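Local atomic coordinates of regulatory Subunit of Protein Kinase A (cAMP-dependent) from Euglena gracilis (Euglena gracilis, PDB entry 6RSX), a protein that probably serves as the cAMP-sensing regulatory subunit of a protein kinase, binding one cyclic nucleotide in each of two tandem cyclic nucleotide-binding domains. Residues Ser204-Val215 and Asn227-Glu237; Asn80-Ile91 and His103-Gly114. One frame throughout, in Å; residues are numbered along the deposited sequence. Where two conformers were deposited one is given.

Contact 1. Residues Ser204-Val215 and Asn227-Glu237; sequences SFYIIIDGKMKV and NILGPKDFFGE. With CMP (adenosine-3',5'-cyclic-monophosphate), chain C.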
# COMPACT_ATOMS: atom_id res chain seq x y z
N SER A 204 -1.46 -12.40 -6.03
CA SER A 204 -1.13 -10.99 -6.23
C SER A 204 -1.85 -10.44 -7.46
O SER A 204 -2.35 -11.18 -8.33
CB SER A 204 0.38 -10.78 -6.38
OG SER A 204 1.03 -11.16 -5.18
N PHE A 205 -1.88 -9.11 -7.50
CA PHE A 205 -2.45 -8.30 -8.57
C PHE A 205 -1.29 -7.60 -9.27
O PHE A 205 -0.38 -7.08 -8.61
CB PHE A 205 -3.44 -7.29 -7.97
CG PHE A 205 -3.97 -6.30 -8.96
CD1 PHE A 205 -4.83 -6.71 -9.97
CD2 PHE A 205 -3.60 -4.96 -8.89
CE1 PHE A 205 -5.32 -5.79 -10.90
CE2 PHE A 205 -4.10 -4.04 -9.80
CZ PHE A 205 -4.97 -4.44 -10.80
N TYR A 206 -1.32 -7.57 -10.60
CA TYR A 206 -0.17 -7.09 -11.36
C TYR A 206 -0.56 -5.98 -12.31
O TYR A 206 -1.63 -6.04 -12.94
CB TYR A 206 0.44 -8.25 -12.17
CG TYR A 206 0.98 -9.33 -11.30
CD1 TYR A 206 0.13 -10.33 -10.81
CD2 TYR A 206 2.34 -9.34 -10.93
CE1 TYR A 206 0.66 -11.34 -9.97
CE2 TYR A 206 2.85 -10.33 -10.13
CZ TYR A 206 2.00 -11.32 -9.66
OH TYR A 206 2.50 -12.30 -8.84
N ILE A 207 0.32 -4.99 -12.45
CA ILE A 207 0.21 -3.97 -13.48
C ILE A 207 1.47 -4.02 -14.33
O ILE A 207 2.59 -3.99 -13.80
CB ILE A 207 0.02 -2.55 -12.89
CG1 ILE A 207 -1.13 -2.52 -11.88
CG2 ILE A 207 -0.27 -1.54 -14.01
CD1 ILE A 207 -0.63 -2.61 -10.45
N ILE A 208 1.31 -4.08 -15.65
CA ILE A 208 2.45 -4.17 -16.54
C ILE A 208 3.04 -2.78 -16.77
O ILE A 208 2.31 -1.85 -17.15
CB ILE A 208 2.03 -4.80 -17.88
CG1 ILE A 208 1.40 -6.16 -17.59
CG2 ILE A 208 3.24 -4.86 -18.81
CD1 ILE A 208 0.60 -6.72 -18.77
N ILE A 209 4.34 -2.65 -16.54
CA ILE A 209 5.06 -1.42 -16.90
C ILE A 209 5.51 -1.51 -18.35
O ILE A 209 5.20 -0.64 -19.17
CB ILE A 209 6.26 -1.17 -15.97
CG1 ILE A 209 5.76 -1.03 -14.53
CG2 ILE A 209 6.98 0.09 -16.41
CD1 ILE A 209 6.89 -1.08 -13.51
N ASP A 210 6.26 -2.56 -18.69
CA ASP A 210 6.66 -2.79 -20.07
C ASP A 210 6.62 -4.29 -20.33
O ASP A 210 6.66 -5.10 -19.40
CB ASP A 210 8.06 -2.20 -20.38
CG ASP A 210 9.13 -2.66 -19.41
OD1 ASP A 210 9.66 -3.78 -19.59
OD2 ASP A 210 9.49 -1.89 -18.49
N GLY A 211 6.52 -4.65 -21.59
CA GLY A 211 6.45 -6.04 -21.95
C GLY A 211 5.07 -6.46 -22.44
O GLY A 211 4.25 -5.65 -22.88
N LYS A 212 4.81 -7.75 -22.32
CA LYS A 212 3.65 -8.35 -22.98
C LYS A 212 3.32 -9.64 -22.25
O LYS A 212 4.24 -10.38 -21.87
CB LYS A 212 3.94 -8.62 -24.47
CG LYS A 212 2.80 -9.30 -25.24
CD LYS A 212 3.30 -9.92 -26.54
CE LYS A 212 2.72 -9.20 -27.74
NZ LYS A 212 3.09 -7.76 -27.70
N MET A 213 2.03 -9.88 -22.02
CA MET A 213 1.56 -11.13 -21.42
C MET A 213 0.55 -11.83 -22.33
O MET A 213 -0.36 -11.19 -22.88
CB MET A 213 0.86 -10.92 -20.07
CG MET A 213 1.73 -10.27 -18.98
SD MET A 213 2.89 -11.44 -18.30
CE MET A 213 3.88 -10.28 -17.32
N LYS A 214 0.66 -13.14 -22.44
CA LYS A 214 -0.43 -13.93 -23.01
C LYS A 214 -1.36 -14.38 -21.89
O LYS A 214 -0.90 -14.78 -20.82
CB LYS A 214 0.12 -15.16 -23.74
CG LYS A 214 0.83 -14.86 -25.04
CD LYS A 214 1.17 -16.20 -25.71
CE LYS A 214 1.78 -16.03 -27.09
NZ LYS A 214 2.19 -17.35 -27.67
N VAL A 215 -2.68 -14.32 -22.15
CA VAL A 215 -3.71 -14.85 -21.26
C VAL A 215 -4.23 -16.11 -21.91
O VAL A 215 -4.88 -16.03 -22.96
CB VAL A 215 -4.85 -13.85 -21.04
CG1 VAL A 215 -5.83 -14.37 -19.99
CG2 VAL A 215 -4.28 -12.46 -20.57
N ASN A 227 -6.46 -13.55 -24.67
CA ASN A 227 -6.23 -12.11 -24.57
C ASN A 227 -4.73 -11.88 -24.61
O ASN A 227 -3.94 -12.79 -24.33
CB ASN A 227 -6.86 -11.54 -23.29
CG ASN A 227 -7.03 -10.03 -23.34
OD1 ASN A 227 -6.64 -9.38 -24.32
ND2 ASN A 227 -7.65 -9.47 -22.30
N ILE A 228 -4.33 -10.66 -24.99
CA ILE A 228 -2.93 -10.25 -24.97
C ILE A 228 -2.86 -8.92 -24.23
O ILE A 228 -3.63 -8.00 -24.52
CB ILE A 228 -2.34 -10.10 -26.39
CG1 ILE A 228 -2.25 -11.44 -27.12
CG2 ILE A 228 -0.93 -9.47 -26.32
CD1 ILE A 228 -1.17 -12.33 -26.58
N LEU A 229 -1.96 -8.83 -23.26
CA LEU A 229 -1.86 -7.66 -22.40
C LEU A 229 -0.54 -6.95 -22.64
O LEU A 229 0.47 -7.59 -22.95
CB LEU A 229 -1.97 -8.06 -20.91
CG LEU A 229 -3.25 -8.81 -20.49
CD1 LEU A 229 -3.20 -9.15 -18.99
CD2 LEU A 229 -4.53 -8.05 -20.82
N GLY A 230 -0.53 -5.63 -22.45
CA GLY A 230 0.68 -4.87 -22.62
C GLY A 230 0.78 -3.74 -21.61
O GLY A 230 0.06 -3.72 -20.60
N PRO A 231 1.67 -2.78 -21.87
CA PRO A 231 1.97 -1.74 -20.87
C PRO A 231 0.70 -1.06 -20.37
O PRO A 231 -0.20 -0.72 -21.15
CB PRO A 231 2.89 -0.77 -21.62
CG PRO A 231 3.58 -1.61 -22.63
CD PRO A 231 2.50 -2.65 -23.08
N LYS A 232 0.61 -0.91 -19.06
CA LYS A 232 -0.46 -0.27 -18.30
C LYS A 232 -1.71 -1.14 -18.20
O LYS A 232 -2.65 -0.74 -17.51
CB LYS A 232 -0.82 1.13 -18.86
CG LYS A 232 0.39 2.07 -18.92
CD LYS A 232 0.07 3.46 -19.47
CE LYS A 232 1.16 4.47 -19.11
NZ LYS A 232 2.55 3.92 -19.22
N ASP A 233 -1.76 -2.32 -18.85
CA ASP A 233 -2.80 -3.30 -18.53
C ASP A 233 -2.48 -3.99 -17.21
O ASP A 233 -1.38 -3.90 -16.67
CB ASP A 233 -2.92 -4.37 -19.63
CG ASP A 233 -3.39 -3.80 -20.95
OD1 ASP A 233 -4.12 -2.79 -20.95
OD2 ASP A 233 -3.00 -4.37 -22.00
N PHE A 234 -3.46 -4.73 -16.69
CA PHE A 234 -3.33 -5.32 -15.37
C PHE A 234 -4.00 -6.68 -15.39
O PHE A 234 -4.76 -7.00 -16.32
CB PHE A 234 -3.96 -4.42 -14.28
CG PHE A 234 -5.32 -3.94 -14.62
CD1 PHE A 234 -6.42 -4.75 -14.42
CD2 PHE A 234 -5.50 -2.68 -15.19
CE1 PHE A 234 -7.70 -4.31 -14.75
CE2 PHE A 234 -6.77 -2.23 -15.52
CZ PHE A 234 -7.87 -3.05 -15.30
N PHE A 235 -3.77 -7.48 -14.35
CA PHE A 235 -4.42 -8.80 -14.33
C PHE A 235 -4.30 -9.37 -12.92
O PHE A 235 -3.49 -8.91 -12.11
CB PHE A 235 -3.77 -9.76 -15.34
CG PHE A 235 -2.29 -9.98 -15.13
CD1 PHE A 235 -1.35 -9.12 -15.73
CD2 PHE A 235 -1.83 -11.03 -14.34
CE1 PHE A 235 0.04 -9.30 -15.54
CE2 PHE A 235 -0.45 -11.23 -14.17
CZ PHE A 235 0.50 -10.35 -14.76
N GLY A 236 -5.12 -10.37 -12.63
CA GLY A 236 -5.05 -11.04 -11.35
C GLY A 236 -6.09 -10.54 -10.37
O GLY A 236 -6.13 -11.03 -9.23
N GLU A 237 -6.93 -9.61 -10.79
CA GLU A 237 -7.89 -8.98 -9.89
C GLU A 237 -9.07 -9.88 -9.55
O GLU A 237 -9.64 -9.75 -8.46
CB GLU A 237 -8.39 -7.67 -10.50
CG GLU A 237 -9.53 -7.82 -11.54
CD GLU A 237 -9.06 -8.30 -12.92
OE1 GLU A 237 -7.84 -8.45 -13.11
OE2 GLU A 237 -9.92 -8.52 -13.81
P CMP C . -7.67 -13.81 -12.47
O1P CMP C . -7.32 -13.47 -10.91
O2P CMP C . -8.80 -14.73 -12.71
O5' CMP C . -6.39 -14.53 -13.10
C5' CMP C . -6.22 -14.55 -14.52
C4' CMP C . -6.51 -13.16 -15.03
O4' CMP C . -6.48 -13.01 -16.46
C3' CMP C . -7.85 -12.57 -14.69
O3' CMP C . -8.04 -12.38 -13.29
C2' CMP C . -7.84 -11.30 -15.52
O2' CMP C . -7.08 -10.29 -14.81
C1' CMP C . -7.01 -11.73 -16.74
N9 CMP C . -7.75 -11.74 -18.01
C8 CMP C . -7.40 -11.06 -19.10
N7 CMP C . -8.31 -11.31 -20.04
C5 CMP C . -9.20 -12.17 -19.52
C6 CMP C . -10.31 -12.74 -20.07
N6 CMP C . -10.89 -12.61 -21.38
N1 CMP C . -11.07 -13.56 -19.36
C2 CMP C . -10.72 -13.83 -18.08
N3 CMP C . -9.61 -13.25 -17.51
C4 CMP C . -8.86 -12.44 -18.26
O HOH W 1 -4.02 -13.29 -8.11
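Y206 and F235 form an antiparallel hydrogen-bonded pair, with Y206 N 3.0 Å from F235 O and F235 N bonded back to Y206 O; I208 N to D233 O prolongs this ladder. A second ladder, one residue out of step, joins M213 to L229 and V215 to N227, where the return bond from N227 N to V215 O is weak at 3.4 Å. Between them, the type II turn G230-D233 is tied to I208 O by K232 N.

Among the apolar contacts, Y206 CB lies over one face of the F235 ring, 3.6 Å from its centroid, a CH-pi contact; the two ring planes, 10° apart, are slid until they barely overlap. I208 CG1 meets the F235 edge 4.0 Å from CE1, and M213 SD approaches obliquely as a Met-aromatic contact.

Polar bonds hold cAMP. Its ribose O2' accepts the G236 N-H at 2.9 Å. The same O2' donates to E237 OE1 at 2.6 Å, and Y284 OH holds E237 OE2. N227 CG lies anti to the backbone N (chi1 -162°), turning ND2 to adenine N7, 3.0 Å away.

Two offset antiparallel ladders bridged by a turn belong to the beta barrel of a cyclic nucleotide-binding domain. Strand 256-262 pairs with 204-208 along its other edge, V195 of strand 194-196 touches Y206, M213 and F235, and F205 meets the F266 ring of helix 263-269.

Contact 2. Residues Asn80-Ile91 and His103-Gly114; sequences NFYVIESGTCNI and HKSTIGPGASFG. With CMP (adenosine-3',5'-cyclic-monophosphate), chain B.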
# COMPACT_ATOMS: atom_id res chain seq x y z
N ASN A 80 6.64 13.46 15.38
CA ASN A 80 6.72 12.00 15.36
C ASN A 80 6.02 11.38 14.16
O ASN A 80 5.23 12.02 13.46
CB ASN A 80 6.09 11.41 16.63
CG ASN A 80 6.75 11.90 17.92
OD1 ASN A 80 7.98 11.94 18.05
ND2 ASN A 80 5.92 12.27 18.89
N PHE A 81 6.37 10.12 13.91
CA PHE A 81 5.66 9.23 13.00
C PHE A 81 4.97 8.14 13.83
O PHE A 81 5.55 7.63 14.80
CB PHE A 81 6.67 8.63 12.01
CG PHE A 81 6.10 7.59 11.11
CD1 PHE A 81 5.24 7.93 10.10
CD2 PHE A 81 6.59 6.31 11.16
CE1 PHE A 81 4.73 6.94 9.19
CE2 PHE A 81 6.10 5.33 10.27
CZ PHE A 81 5.21 5.66 9.28
N TYR A 82 3.71 7.81 13.48
CA TYR A 82 2.89 6.96 14.34
C TYR A 82 2.37 5.73 13.60
O TYR A 82 2.07 5.80 12.40
CB TYR A 82 1.65 7.73 14.88
CG TYR A 82 2.02 8.92 15.76
CD1 TYR A 82 2.25 8.75 17.11
CD2 TYR A 82 2.05 10.22 15.23
CE1 TYR A 82 2.56 9.83 17.95
CE2 TYR A 82 2.36 11.31 16.04
CZ TYR A 82 2.60 11.11 17.40
OH TYR A 82 2.89 12.16 18.23
N VAL A 83 2.25 4.63 14.34
CA VAL A 83 1.45 3.47 13.89
C VAL A 83 0.39 3.18 14.94
O VAL A 83 0.67 3.11 16.13
CB VAL A 83 2.33 2.22 13.64
CG1 VAL A 83 1.49 1.04 13.04
CG2 VAL A 83 3.52 2.52 12.73
N ILE A 84 -0.85 2.94 14.49
CA ILE A 84 -1.93 2.65 15.43
C ILE A 84 -1.79 1.21 15.93
O ILE A 84 -1.68 0.27 15.14
CB ILE A 84 -3.29 2.85 14.75
CG1 ILE A 84 -3.48 4.34 14.36
CG2 ILE A 84 -4.38 2.40 15.72
CD1 ILE A 84 -4.81 4.63 13.59
N GLU A 85 -1.86 1.04 17.25
CA GLU A 85 -1.94 -0.29 17.85
C GLU A 85 -3.40 -0.66 18.14
O GLU A 85 -3.84 -1.76 17.77
CB GLU A 85 -1.12 -0.33 19.15
CG GLU A 85 -1.11 -1.75 19.77
CD GLU A 85 -0.18 -1.78 21.00
OE1 GLU A 85 -0.23 -0.83 21.82
OE2 GLU A 85 0.65 -2.71 21.08
N SER A 86 -4.16 0.25 18.76
CA SER A 86 -5.58 0.03 19.10
C SER A 86 -6.37 1.28 18.78
O SER A 86 -5.86 2.41 18.87
CB SER A 86 -5.80 -0.19 20.60
OG SER A 86 -4.83 -1.00 21.19
N GLY A 87 -7.66 1.09 18.44
CA GLY A 87 -8.55 2.21 18.26
C GLY A 87 -8.58 2.64 16.81
O GLY A 87 -7.88 2.12 15.95
N THR A 88 -9.41 3.65 16.53
CA THR A 88 -9.46 4.23 15.20
C THR A 88 -9.29 5.75 15.32
O THR A 88 -9.56 6.34 16.37
CB THR A 88 -10.75 3.92 14.47
OG1 THR A 88 -11.85 4.55 15.15
CG2 THR A 88 -10.93 2.33 14.36
N CYS A 89 -8.86 6.36 14.23
CA CYS A 89 -8.59 7.79 14.14
C CYS A 89 -9.23 8.35 12.89
O CYS A 89 -9.26 7.68 11.85
CB CYS A 89 -7.05 8.12 14.09
SG CYS A 89 -6.16 7.74 15.60
N ASN A 90 -9.73 9.58 12.96
CA ASN A 90 -10.24 10.27 11.79
C ASN A 90 -9.16 11.19 11.22
O ASN A 90 -8.52 11.93 11.98
CB ASN A 90 -11.48 11.10 12.11
CG ASN A 90 -12.74 10.19 12.27
OD1 ASN A 90 -12.73 9.04 11.85
ND2 ASN A 90 -13.77 10.70 12.92
N ILE A 91 -9.01 11.15 9.91
CA ILE A 91 -8.17 12.08 9.17
C ILE A 91 -9.07 13.23 8.73
O ILE A 91 -10.06 13.02 8.01
CB ILE A 91 -7.53 11.41 7.94
CG1 ILE A 91 -6.74 10.16 8.34
CG2 ILE A 91 -6.69 12.43 7.16
CD1 ILE A 91 -5.65 10.39 9.44
N HIS A 103 -13.97 15.60 7.12
CA HIS A 103 -13.59 14.21 7.24
C HIS A 103 -13.12 13.66 5.90
O HIS A 103 -13.80 13.79 4.86
CB HIS A 103 -14.77 13.37 7.75
CG HIS A 103 -14.44 11.91 7.85
ND1 HIS A 103 -14.72 11.01 6.85
CD2 HIS A 103 -13.82 11.21 8.83
CE1 HIS A 103 -14.31 9.81 7.20
NE2 HIS A 103 -13.75 9.90 8.39
N LYS A 104 -11.98 13.01 5.93
CA LYS A 104 -11.42 12.41 4.72
C LYS A 104 -11.41 10.88 4.77
O LYS A 104 -11.78 10.23 3.79
CB LYS A 104 -10.00 12.91 4.45
CG LYS A 104 -9.90 14.40 4.06
CD LYS A 104 -10.62 14.68 2.75
CE LYS A 104 -10.80 16.17 2.48
NZ LYS A 104 -11.33 16.38 1.08
N SER A 105 -11.02 10.29 5.90
CA SER A 105 -10.97 8.84 6.03
C SER A 105 -10.84 8.49 7.50
O SER A 105 -10.55 9.36 8.34
CB SER A 105 -9.81 8.23 5.23
OG SER A 105 -8.54 8.57 5.78
N THR A 106 -11.05 7.22 7.80
CA THR A 106 -10.84 6.67 9.14
C THR A 106 -9.80 5.58 9.02
O THR A 106 -9.86 4.76 8.10
CB THR A 106 -12.17 6.13 9.70
OG1 THR A 106 -13.15 7.16 9.65
CG2 THR A 106 -12.01 5.59 11.12
N ILE A 107 -8.84 5.57 9.96
CA ILE A 107 -7.77 4.58 9.95
C ILE A 107 -7.77 3.80 11.26
O ILE A 107 -8.31 4.24 12.29
CB ILE A 107 -6.38 5.23 9.67
CG1 ILE A 107 -6.08 6.33 10.67
CG2 ILE A 107 -6.38 5.80 8.26
CD1 ILE A 107 -4.59 6.82 10.61
N GLY A 108 -7.13 2.65 11.23
CA GLY A 108 -7.13 1.80 12.40
C GLY A 108 -5.84 1.05 12.61
O GLY A 108 -4.80 1.41 12.05
N PRO A 109 -5.88 -0.02 13.41
CA PRO A 109 -4.67 -0.79 13.73
C PRO A 109 -3.82 -1.14 12.50
O PRO A 109 -4.33 -1.63 11.47
CB PRO A 109 -5.23 -2.05 14.41
CG PRO A 109 -6.45 -1.53 15.11
CD PRO A 109 -7.07 -0.55 14.14
N GLY A 110 -2.51 -0.91 12.62
CA GLY A 110 -1.56 -1.13 11.56
C GLY A 110 -1.37 0.06 10.63
O GLY A 110 -0.38 0.10 9.89
N ALA A 111 -2.28 1.01 10.62
CA ALA A 111 -2.11 2.16 9.76
C ALA A 111 -1.07 3.10 10.35
O ALA A 111 -0.96 3.27 11.57
CB ALA A 111 -3.41 2.93 9.56
N SER A 112 -0.32 3.72 9.48
CA SER A 112 0.63 4.72 9.97
C SER A 112 0.19 6.10 9.49
O SER A 112 -0.54 6.24 8.50
CB SER A 112 2.04 4.37 9.51
OG SER A 112 2.09 4.21 8.11
N PHE A 113 0.70 7.12 10.18
CA PHE A 113 0.47 8.50 9.80
C PHE A 113 1.59 9.38 10.37
O PHE A 113 2.19 9.11 11.43
CB PHE A 113 -0.91 9.04 10.26
CG PHE A 113 -1.15 8.96 11.72
CD1 PHE A 113 -1.65 7.80 12.30
CD2 PHE A 113 -0.92 10.07 12.54
CE1 PHE A 113 -1.88 7.74 13.68
CE2 PHE A 113 -1.16 10.02 13.90
CZ PHE A 113 -1.64 8.84 14.49
N GLY A 114 1.82 10.49 9.68
CA GLY A 114 2.73 11.53 10.14
C GLY A 114 4.06 11.53 9.43
O GLY A 114 4.99 12.21 9.88
P CMP B . 1.69 14.60 7.94
O1P CMP B . 3.09 14.59 8.64
O2P CMP B . 1.28 15.62 6.96
O5' CMP B . 0.56 14.73 9.08
C5' CMP B . -0.79 14.35 8.82
C4' CMP B . -0.75 12.97 8.24
O4' CMP B . -2.02 12.45 7.83
C3' CMP B . 0.07 12.87 6.98
O3' CMP B . 1.44 13.07 7.22
C2' CMP B . -0.31 11.49 6.45
O2' CMP B . 0.51 10.52 7.09
C1' CMP B . -1.77 11.35 6.96
N9 CMP B . -2.78 11.39 5.90
C8 CMP B . -3.81 10.49 5.76
N7 CMP B . -4.56 10.87 4.74
C5 CMP B . -3.99 11.97 4.23
C6 CMP B . -4.39 12.70 3.14
N6 CMP B . -5.50 12.55 2.24
N1 CMP B . -3.70 13.74 2.74
C2 CMP B . -2.60 14.10 3.47
N3 CMP B . -2.17 13.38 4.55
C4 CMP B . -2.90 12.30 4.93
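Y82 with F113, and C89 with I107, mark two antiparallel ladders whose register differs by one residue, and the short strand axes of 89-91 and 103-107 approach to 4.7 Å, at 155° between their N-to-C directions. The second ladder ends in a classic beta bulge: K104 and S105 both face I91, which donates from N to S105 O and accepts K104 N at O. Where the register changes, the type II turn G108-A111 is joined to I84 O by G110 N at 2.9 Å.

F113 is the hub of the side chains. Its CG sits between the backbone N and the carbonyl carbon (chi1 58°), a rotamer that swings the ring across to the 80-91 side. There Y82 CB covers one face, 3.7 Å from the ring centroid, and I84 CG1 abuts the edge 3.8 Å from CE1, while C89 SG stands oblique to the ring. An alanine in place of F113 is likely to open a gap beneath Y82 CB and leave I84 CG1 without its aromatic neighbour.

I84 CD1 continues the apolar layer to I107 CG1 at 3.6 Å, and I91 CD1 touches the I107 CD1 tip. On the other face of the sheet N90 and T106 lie side by side, T106 OG1 donating to N90 OD1 at 2.9 Å. F81 CZ rests 3.4 Å from S112 CB; the S112 hydroxyl itself is bonded to N42.

The ends of the ladders border the nucleotide: I91 CG2 comes 3.6 Å from N7 of cAMP, and G114 N gives O2' a nearly straight bond (170°), with E115 OE1 also bonded to the ligand. This is the jelly-roll-like beta barrel of a cyclic nucleotide-binding domain, where strand 112-113 runs through G114 into helix 115-120, the phosphate-binding cassette characteristic of the family.

From the N terminus, contact 2 comes first: 80-91 is rejoined by 103-114, closing a loop of eleven residues, 92-102, around the hairpin of strands 89-93 and 102-107. The chain then passes through helices 149-165 and 174-183 before contact 1, where 227-237 returns to 204-215 over another eleven residues, 216-226, nine of them strand. The closures stand in series, neither nested nor crossing. The centres of contacts 1 and 2 are 33 Å apart; their nearest atoms are about 19 Å apart. Each contact has one ladder in either sheet of its own domain: 80-84 with 112-113 and 89-93 with 102-107; 204-208 with 234-235 and 213-219 with 222-229.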